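Lactate dehydrogenase, adjacent gene encodes predicted malate dehydrogenase (Cryptosporidium parvum, PDB 4ND2) probably catalyses the NAD-dependent interconversion of (S)-lactate and pyruvate, working as a tetramer whose subunits each carry a Rossmann-fold cofactor domain. Local coordinates at residues 144-147 / 148-152; 121-124 / 125-129; 239-242 / 243-247; 182-185 / 186-189. All coordinates share one frame; numbering follows the deposited sequence.

Contact 1. Residues 144-147 / 148-152. With A3D (3-acetylpyridine adenine dinucleotide), chain C; PYR (pyruvic acid), chain D.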
# COMPACT_ATOMS: atom_id res chain seq x y z
N GLY A 144 -15.05 -3.00 -22.21
CA GLY A 144 -14.53 -4.35 -22.02
C GLY A 144 -13.08 -4.37 -21.58
O GLY A 144 -12.27 -3.60 -22.09
N MET A 145 -12.76 -5.25 -20.63
CA MET A 145 -11.37 -5.49 -20.25
C MET A 145 -10.71 -6.36 -21.30
O MET A 145 -11.14 -7.49 -21.55
CB MET A 145 -11.28 -6.18 -18.89
CG MET A 145 -9.87 -6.27 -18.31
SD MET A 145 -8.71 -7.32 -19.21
CE MET A 145 -9.41 -8.94 -18.94
N ALA A 146 -9.65 -5.84 -21.92
CA ALA A 146 -8.83 -6.62 -22.83
C ALA A 146 -7.47 -5.98 -23.02
O ALA A 146 -6.44 -6.61 -22.77
CB ALA A 146 -9.53 -6.78 -24.18
N GLY A 147 -7.47 -4.72 -23.45
CA GLY A 147 -6.25 -3.97 -23.73
C GLY A 147 -5.25 -3.91 -22.59
O GLY A 147 -4.04 -3.95 -22.83
N VAL A 148 -5.73 -3.80 -21.35
CA VAL A 148 -4.84 -3.78 -20.19
C VAL A 148 -4.09 -5.11 -20.07
O VAL A 148 -2.89 -5.12 -19.79
CB VAL A 148 -5.59 -3.46 -18.87
CG1 VAL A 148 -4.67 -3.63 -17.66
CG2 VAL A 148 -6.14 -2.04 -18.90
N LEU A 149 -4.79 -6.22 -20.30
CA LEU A 149 -4.16 -7.54 -20.28
C LEU A 149 -3.18 -7.69 -21.44
O LEU A 149 -2.03 -8.09 -21.24
CB LEU A 149 -5.22 -8.64 -20.34
CG LEU A 149 -4.70 -10.09 -20.31
CD1 LEU A 149 -4.01 -10.40 -18.99
CD2 LEU A 149 -5.85 -11.05 -20.56
N ASP A 150 -3.64 -7.38 -22.65
CA ASP A 150 -2.81 -7.52 -23.85
C ASP A 150 -1.57 -6.62 -23.78
O ASP A 150 -0.46 -7.07 -24.06
CB ASP A 150 -3.62 -7.20 -25.12
CG ASP A 150 -4.68 -8.25 -25.42
OD1 ASP A 150 -4.49 -9.43 -25.05
OD2 ASP A 150 -5.71 -7.90 -26.04
N SER A 151 -1.77 -5.37 -23.39
CA SER A 151 -0.67 -4.41 -23.27
C SER A 151 0.29 -4.79 -22.14
O SER A 151 1.50 -4.62 -22.27
CB SER A 151 -1.20 -3.00 -23.05
OG SER A 151 -2.07 -2.63 -24.11
N SER A 152 -0.25 -5.30 -21.03
CA SER A 152 0.60 -5.75 -19.91
C SER A 152 1.51 -6.90 -20.33
O SER A 152 2.69 -6.94 -19.96
CB SER A 152 -0.25 -6.17 -18.70
OG SER A 152 -0.91 -5.05 -18.14
PA A3D C . -15.35 -19.83 -14.92
O1A A3D C . -14.33 -20.14 -13.85
O2A A3D C . -15.99 -20.96 -15.67
O5B A3D C . -16.51 -18.94 -14.26
C5B A3D C . -17.71 -18.63 -14.95
C4B A3D C . -18.79 -18.42 -13.90
O4B A3D C . -19.96 -17.86 -14.50
C3B A3D C . -19.22 -19.73 -13.23
O3B A3D C . -19.02 -19.67 -11.82
C2B A3D C . -20.69 -19.87 -13.58
O2B A3D C . -21.48 -20.45 -12.54
C1B A3D C . -21.09 -18.44 -13.87
N9A A3D C . -22.31 -18.32 -14.69
C8A A3D C . -22.71 -19.11 -15.71
N7A A3D C . -23.89 -18.67 -16.21
C5A A3D C . -24.26 -17.59 -15.51
C6A A3D C . -25.39 -16.65 -15.52
N6A A3D C . -26.40 -16.78 -16.41
N1A A3D C . -25.37 -15.65 -14.60
C2A A3D C . -24.38 -15.49 -13.71
N3A A3D C . -23.32 -16.32 -13.65
C4A A3D C . -23.21 -17.36 -14.51
O3 A3D C . -14.74 -18.83 -16.03
PN A3D C . -13.56 -17.75 -15.77
O1N A3D C . -12.24 -18.47 -15.82
O2N A3D C . -13.90 -16.91 -14.57
O5D A3D C . -13.71 -16.83 -17.07
C5D A3D C . -14.89 -16.05 -17.24
C4D A3D C . -14.96 -15.43 -18.63
O4D A3D C . -13.90 -14.48 -18.80
C3D A3D C . -14.82 -16.45 -19.76
O3D A3D C . -15.78 -16.17 -20.78
C2D A3D C . -13.43 -16.22 -20.30
O2D A3D C . -13.29 -16.54 -21.69
C1D A3D C . -13.27 -14.73 -20.06
N1N A3D C . -11.88 -14.28 -20.05
C2N A3D C . -11.56 -13.19 -20.76
C3N A3D C . -10.26 -12.71 -20.80
C7N A3D C . -9.91 -11.49 -21.59
O7N A3D C . -8.75 -11.15 -21.64
C8N A3D C . -10.98 -10.71 -22.30
C4N A3D C . -9.28 -13.37 -20.07
C5N A3D C . -9.63 -14.49 -19.33
C6N A3D C . -10.94 -14.93 -19.34
C PYR D . -6.84 -14.17 -22.58
O PYR D . -6.13 -14.71 -21.70
OXT PYR D . -6.38 -13.26 -23.30
CA PYR D . -8.22 -14.62 -22.78
O3 PYR D . -8.98 -13.95 -23.46
CB PYR D . -8.68 -15.90 -22.14
O HOH W 1 -8.63 -3.39 -20.75

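Contact 2. Residues 121-124 / 125-129. With A3D (3-acetylpyridine adenine dinucleotide), chain C; PYR (pyruvic acid), chain D.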
# COMPACT_ATOMS: atom_id res chain seq x y z
N THR A 121 -16.33 -11.30 -20.10
CA THR A 121 -16.85 -12.44 -20.87
C THR A 121 -16.42 -12.43 -22.34
O THR A 121 -16.59 -11.41 -23.02
CB THR A 121 -18.39 -12.46 -20.81
OG1 THR A 121 -18.81 -12.40 -19.44
CG2 THR A 121 -18.95 -13.72 -21.46
N ASN A 122 -15.88 -13.55 -22.81
CA ASN A 122 -15.45 -13.69 -24.21
C ASN A 122 -16.57 -14.20 -25.11
O ASN A 122 -17.50 -14.86 -24.63
CB ASN A 122 -14.25 -14.65 -24.32
CG ASN A 122 -12.91 -13.94 -24.27
OD1 ASN A 122 -12.75 -12.87 -24.85
ND2 ASN A 122 -11.94 -14.55 -23.60
N PRO A 123 -16.50 -13.90 -26.43
CA PRO A 123 -15.49 -13.08 -27.12
C PRO A 123 -15.66 -11.59 -26.82
O PRO A 123 -16.68 -11.00 -27.17
CB PRO A 123 -15.74 -13.38 -28.60
CG PRO A 123 -17.18 -13.74 -28.66
CD PRO A 123 -17.50 -14.44 -27.37
N LEU A 124 -14.64 -11.01 -26.21
CA LEU A 124 -14.75 -9.73 -25.49
C LEU A 124 -15.44 -8.58 -26.24
O LEU A 124 -16.45 -8.05 -25.77
CB LEU A 124 -13.35 -9.29 -25.03
CG LEU A 124 -13.21 -8.08 -24.10
CD1 LEU A 124 -13.25 -6.75 -24.84
CD2 LEU A 124 -14.25 -8.12 -22.99
N ASP A 125 -14.89 -8.20 -27.39
CA ASP A 125 -15.36 -6.99 -28.08
C ASP A 125 -16.81 -7.11 -28.55
O ASP A 125 -17.58 -6.16 -28.46
CB ASP A 125 -14.45 -6.67 -29.27
CG ASP A 125 -13.02 -6.45 -28.85
OD1 ASP A 125 -12.67 -5.31 -28.48
OD2 ASP A 125 -12.24 -7.42 -28.88
N VAL A 126 -17.18 -8.30 -29.03
CA VAL A 126 -18.55 -8.55 -29.49
C VAL A 126 -19.51 -8.63 -28.30
O VAL A 126 -20.64 -8.15 -28.38
CB VAL A 126 -18.63 -9.83 -30.34
CG1 VAL A 126 -20.06 -10.06 -30.84
CG2 VAL A 126 -17.67 -9.74 -31.52
N MET A 127 -19.06 -9.23 -27.20
CA MET A 127 -19.87 -9.30 -25.98
C MET A 127 -20.15 -7.91 -25.41
O MET A 127 -21.27 -7.64 -24.96
CB MET A 127 -19.21 -10.18 -24.92
CG MET A 127 -19.18 -11.67 -25.24
SD MET A 127 -20.80 -12.46 -25.41
CE MET A 127 -21.09 -12.31 -27.17
N VAL A 128 -19.15 -7.03 -25.43
CA VAL A 128 -19.32 -5.65 -24.96
C VAL A 128 -20.40 -4.93 -25.77
O VAL A 128 -21.29 -4.30 -25.21
CB VAL A 128 -18.01 -4.83 -25.05
CG1 VAL A 128 -18.26 -3.36 -24.72
CG2 VAL A 128 -16.95 -5.39 -24.13
N SER A 129 -20.28 -5.03 -27.10
CA SER A 129 -21.23 -4.42 -28.02
C SER A 129 -22.63 -4.97 -27.80
O SER A 129 -23.61 -4.22 -27.75
CB SER A 129 -20.80 -4.67 -29.47
OG SER A 129 -21.63 -3.98 -30.37
PA A3D C . -15.35 -19.83 -14.92
O1A A3D C . -14.33 -20.14 -13.85
O2A A3D C . -15.99 -20.96 -15.67
O5B A3D C . -16.51 -18.94 -14.26
C5B A3D C . -17.71 -18.63 -14.95
C4B A3D C . -18.79 -18.42 -13.90
O4B A3D C . -19.96 -17.86 -14.50
C3B A3D C . -19.22 -19.73 -13.23
O3B A3D C . -19.02 -19.67 -11.82
C2B A3D C . -20.69 -19.87 -13.58
O2B A3D C . -21.48 -20.45 -12.54
C1B A3D C . -21.09 -18.44 -13.87
N9A A3D C . -22.31 -18.32 -14.69
C8A A3D C . -22.71 -19.11 -15.71
N7A A3D C . -23.89 -18.67 -16.21
C5A A3D C . -24.26 -17.59 -15.51
C6A A3D C . -25.39 -16.65 -15.52
N6A A3D C . -26.40 -16.78 -16.41
N1A A3D C . -25.37 -15.65 -14.60
C2A A3D C . -24.38 -15.49 -13.71
N3A A3D C . -23.32 -16.32 -13.65
C4A A3D C . -23.21 -17.36 -14.51
O3 A3D C . -14.74 -18.83 -16.03
PN A3D C . -13.56 -17.75 -15.77
O1N A3D C . -12.24 -18.47 -15.82
O2N A3D C . -13.90 -16.91 -14.57
O5D A3D C . -13.71 -16.83 -17.07
C5D A3D C . -14.89 -16.05 -17.24
C4D A3D C . -14.96 -15.43 -18.63
O4D A3D C . -13.90 -14.48 -18.80
C3D A3D C . -14.82 -16.45 -19.76
O3D A3D C . -15.78 -16.17 -20.78
C2D A3D C . -13.43 -16.22 -20.30
O2D A3D C . -13.29 -16.54 -21.69
C1D A3D C . -13.27 -14.73 -20.06
N1N A3D C . -11.88 -14.28 -20.05
C2N A3D C . -11.56 -13.19 -20.76
C3N A3D C . -10.26 -12.71 -20.80
C7N A3D C . -9.91 -11.49 -21.59
O7N A3D C . -8.75 -11.15 -21.64
C8N A3D C . -10.98 -10.71 -22.30
C4N A3D C . -9.28 -13.37 -20.07
C5N A3D C . -9.63 -14.49 -19.33
C6N A3D C . -10.94 -14.93 -19.34
C PYR D . -6.84 -14.17 -22.58
O PYR D . -6.13 -14.71 -21.70
OXT PYR D . -6.38 -13.26 -23.30
CA PYR D . -8.22 -14.62 -22.78
O3 PYR D . -8.98 -13.95 -23.46
CB PYR D . -8.68 -15.90 -22.14

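Contact 3. Residues 239-242 / 243-247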
# COMPACT_ATOMS: atom_id res chain seq x y z
N ALA A 239 -6.38 -6.77 -14.06
CA ALA A 239 -6.66 -5.77 -15.09
C ALA A 239 -8.01 -5.11 -14.88
O ALA A 239 -8.14 -3.89 -14.99
CB ALA A 239 -6.60 -6.42 -16.47
N ALA A 240 -9.02 -5.91 -14.57
CA ALA A 240 -10.37 -5.40 -14.30
C ALA A 240 -10.39 -4.47 -13.09
O ALA A 240 -11.10 -3.46 -13.10
CB ALA A 240 -11.34 -6.55 -14.09
N VAL A 241 -9.62 -4.80 -12.06
CA VAL A 241 -9.53 -3.98 -10.85
C VAL A 241 -8.89 -2.63 -11.16
O VAL A 241 -9.35 -1.59 -10.67
CB VAL A 241 -8.76 -4.70 -9.72
CG1 VAL A 241 -8.54 -3.77 -8.53
CG2 VAL A 241 -9.50 -5.95 -9.27
N LYS A 242 -7.85 -2.62 -11.99
CA LYS A 242 -7.21 -1.37 -12.40
C LYS A 242 -8.22 -0.46 -13.10
O LYS A 242 -8.23 0.74 -12.88
CB LYS A 242 -6.01 -1.63 -13.32
CG LYS A 242 -4.87 -2.43 -12.69
CD LYS A 242 -4.31 -1.82 -11.41
CE LYS A 242 -3.63 -0.48 -11.67
NZ LYS A 242 -3.08 0.09 -10.41
N MET A 243 -9.08 -1.05 -13.93
CA MET A 243 -10.13 -0.30 -14.62
C MET A 243 -11.17 0.24 -13.65
O MET A 243 -11.62 1.37 -13.78
CB MET A 243 -10.79 -1.16 -15.70
CG MET A 243 -9.85 -1.52 -16.84
SD MET A 243 -10.59 -2.61 -18.07
CE MET A 243 -11.85 -1.55 -18.77
N ALA A 244 -11.56 -0.59 -12.67
CA ALA A 244 -12.49 -0.17 -11.63
C ALA A 244 -11.92 0.97 -10.78
O ALA A 244 -12.64 1.92 -10.45
CB ALA A 244 -12.87 -1.35 -10.74
N GLU A 245 -10.63 0.87 -10.44
CA GLU A 245 -9.91 1.93 -9.73
C GLU A 245 -9.97 3.27 -10.46
O GLU A 245 -10.20 4.32 -9.84
CB GLU A 245 -8.44 1.57 -9.56
CG GLU A 245 -8.11 0.51 -8.52
CD GLU A 245 -6.64 0.13 -8.55
OE1 GLU A 245 -5.83 0.90 -9.11
OE2 GLU A 245 -6.28 -0.93 -8.00
N ALA A 246 -9.71 3.24 -11.76
CA ALA A 246 -9.71 4.44 -12.59
C ALA A 246 -11.05 5.17 -12.52
O ALA A 246 -11.08 6.40 -12.44
CB ALA A 246 -9.37 4.10 -14.03
N TYR A 247 -12.14 4.41 -12.56
CA TYR A 247 -13.48 4.98 -12.46
C TYR A 247 -13.76 5.51 -11.06
O TYR A 247 -14.14 6.67 -10.90
CB TYR A 247 -14.53 3.93 -12.85
CG TYR A 247 -15.95 4.46 -12.78
CD1 TYR A 247 -16.47 5.24 -13.80
CD2 TYR A 247 -16.76 4.18 -11.68
CE1 TYR A 247 -17.76 5.73 -13.74
CE2 TYR A 247 -18.06 4.67 -11.61
CZ TYR A 247 -18.55 5.45 -12.64
OH TYR A 247 -19.84 5.93 -12.58

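Contact 4. Residues 182-185 / 186-189. Unlike the reference sequence in segment 182-185: A184 (reference Val).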
# COMPACT_ATOMS: atom_id res chain seq x y z
N VAL A 182 -3.42 -5.82 -32.42
CA VAL A 182 -2.28 -5.10 -32.97
C VAL A 182 -1.39 -4.51 -31.87
O VAL A 182 -1.68 -3.44 -31.35
CB VAL A 182 -2.75 -3.96 -33.91
CG1 VAL A 182 -1.56 -3.24 -34.53
CG2 VAL A 182 -3.67 -4.51 -34.99
N PRO A 183 -0.31 -5.23 -31.50
CA PRO A 183 0.70 -4.62 -30.65
C PRO A 183 1.49 -3.58 -31.45
O PRO A 183 2.23 -3.94 -32.36
CB PRO A 183 1.58 -5.80 -30.23
CG PRO A 183 0.78 -7.02 -30.52
CD PRO A 183 -0.05 -6.67 -31.71
N ALA A 184 1.29 -2.31 -31.13
CA ALA A 184 1.84 -1.21 -31.92
C ALA A 184 3.31 -0.97 -31.59
O ALA A 184 3.63 -0.17 -30.71
CB ALA A 184 1.02 0.05 -31.69
N THR A 185 4.20 -1.65 -32.30
CA THR A 185 5.63 -1.53 -32.05
C THR A 185 6.17 -0.12 -32.26
O THR A 185 7.16 0.26 -31.64
CB THR A 185 6.46 -2.50 -32.92
OG1 THR A 185 6.18 -2.25 -34.30
CG2 THR A 185 6.15 -3.95 -32.59
N SER A 186 5.53 0.66 -33.14
CA SER A 186 6.04 1.99 -33.50
C SER A 186 6.06 2.98 -32.33
O SER A 186 6.92 3.86 -32.28
CB SER A 186 5.22 2.58 -34.66
OG SER A 186 3.92 2.94 -34.24
N SER A 187 5.12 2.83 -31.40
CA SER A 187 5.01 3.73 -30.25
C SER A 187 5.50 3.11 -28.94
O SER A 187 5.19 3.61 -27.86
CB SER A 187 3.56 4.19 -30.09
OG SER A 187 2.70 3.08 -29.90
N VAL A 188 6.26 2.02 -29.03
CA VAL A 188 6.89 1.43 -27.85
C VAL A 188 8.07 2.31 -27.42
O VAL A 188 8.83 2.80 -28.26
CB VAL A 188 7.39 -0.00 -28.14
CG1 VAL A 188 8.30 -0.50 -27.02
CG2 VAL A 188 6.21 -0.95 -28.33
N SER A 189 8.21 2.50 -26.11
CA SER A 189 9.41 3.14 -25.57
C SER A 189 9.80 2.54 -24.22
O SER A 189 8.94 2.07 -23.47
CB SER A 189 9.23 4.66 -25.46
OG SER A 189 8.11 5.00 -24.67
O HOH W 2 2.89 0.87 -28.36
O HOH W 3 9.22 1.88 -30.75

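Contact 1. Residues 144-147 / 148-152
M145 and L149 face each other across the first turn of helix 147-162, where the last strand of the Rossmann sheet, 142-144, hands the chain over to a helix beside the active site. A146 takes the N-cap position. L149 can be followed outward from the backbone. Its CB sits 3.4 Å from A146 O and 3.9 Å from M145 SD. CG then swings anti to the backbone N (chi1 -179°), which carries the branch out to the bound molecules. There CD2 makes a tight contact, 3.1 Å, with O7N, the acetyl oxygen of the cofactor analogue, and lies 3.6 Å from the pyruvate carboxylate atom OXT. Leucine suits the place because a branched methyl can sit beside the acetyl group and the pyruvate without competing for their hydrogen bonds. The flexible M145 chain bends at chi2 and chi3, bringing its CE within 3.6 Å of the same O7N. One residue beyond L149, D150 donates its backbone N to A146 O in a nearly straight bond (172°), while its carboxylate OD2 bonds H177 ND1. This is the Asp-His pair familiar in this family, and H177 is the predicted proton acceptor. A water takes hydrogen bonds from A146 N and V148 N, serving two amides at the helix start. A short hydroxyl suits S151: its OG donates to G147 O at 2.7 Å and also bonds V173 N, while S151 N reaches G147 O from the opposite face of the carbonyl plane.

Contact 2. Residues 121-124 / 125-129
P123 and M127 meet at the start of helix 124-135, with P123 as N-cap residue after a cis peptide bond. The tight part is here: M127 N donates to P123 O at 3.0 Å, and M127 CG, beside the backbone N (chi1 -70°), lies 3.9 Å from the ring carbon P123 CD. Methionine is slender and pliable enough to bend past the ring. The same CG also crowds T121 O, a buried carbonyl with no polar partner. Facing the ligands, N122 closes an Asx turn: its OD1 accepts from L124 N in the carbonyl plane, on a lone pair, fixing the amide so that ND2 can give hydrogen bonds to pyruvate O3 (3.0 Å) and to the cofactor ribose O2D (3.1 Å). Asparagine suits this post because one flat group both accepts and donates. D125 ties the turn to the active site, its OD2 bonding the backbone N of H177. Packing is looser at V126, whose CB stays 4.5 Å from P123 CG, and the helix becomes partly exposed at S129. L124 and V128 lie alongside each other, pointing the same way. Around the turn, helix 94-111 covers M127, helix 293-314 covers V126, and Y271 of strand 270-279 packs on V128.

Contact 3. Residues 239-242 / 243-247
Helix 234-248 of the C-terminal domain carries a salt bridge spaced three residues apart, between K242 and E245, on its partly exposed side. Lysine is long enough for this: CG leaves beside the backbone N, and further bends at chi2 (-57°) and chi3 curl the chain round, so that NZ comes to 3.1 Å from E245 OE1. Its methylene CD lies 3.9 Å from the same E245 OE1, the two side chains crossing at a slant. E245 instead is extended beyond CG, and its CG sits 3.3 Å from V241 O; OE2 comes 3.7 Å from the methyl V241 CG1. K251 makes a second salt bridge to OE1, so that two cations share one oxygen. Behind this polar edge the backbone is regular alpha helix, with E245 N bonded to V241 O at 2.8 Å. Small side chains suit the buried faces: A239 rests on M145 and on M54 of a second subunit, A240 on I19 and I120, and A246 on A253 of strand 253-261. M243, longer and pliable, reaches M145, V255 and C257, while its CG stays 3.5 Å from A239 O. At the salt bridge itself, K242 NZ approaches E245 OE1 on the syn side, 22° out of the carboxylate plane.

Contact 4. Residues 182-185 / 186-189
S187 N bonds weakly to A184 O and V188 N bonds to T185 O, two overlapping turns that share S186, fit type I beta geometry and kink the chain after A184, itself the centre of an inverse gamma turn, without reversing its overall direction. The first of these bonds is long (3.4 Å); in the second, 3.3 Å from V188 N to T185 O, the donor stands above the carbonyl plane, 68° out of it, rather than on a lone pair. A water gives A184 O a further partner at 2.7 Å and also meets S187 OG at 2.7 Å, so serine suits a turn where a short hydroxyl can share solvent with the backbone. The small CB of A184, where the reference sequence has valine, lies 3.9 Å from S187 OG. The turns connect strands 182-183 and 189-190 of the antiparallel sheet of the C-terminal domain, carrying the chain past strand 169-174, which lies between these two mutually parallel neighbours. V188 is the apolar member: its CG2, beside the backbone N, lies 3.6 Å from A184 O, and the side chain packs on F154 and I158 of helix 147-162. T185 also reaches F154, as well as helix 206-227, while its OG1 bonds a glycerol probably left from crystallisation. S186, exposed to solvent, bonds E295 of helix 293-314 through its OG, and S187 packs on G192 of a fourth subunit.

In the fold
From the N terminus the contacts come in the order 2, 1, 4, 3, all in series, with none enclosing or crossing another; each closes only a turn of adjacent chain. Contact 2 turns strand 116-119 into helix 124-135 and contact 1 turns strand 142-144 into helix 147-162. They touch each other where L124 packs on A146 and V128 on G144, and both reach cofactor and pyruvate. Contact 4 follows at the far side of the C-terminal domain, without touching the others. Contact 3 returns to contact 1, bringing helix 234-248 against M145 and V148, and both meet a second subunit. Contact 1 thus joins the Rossmann sheet to the C-terminal domain.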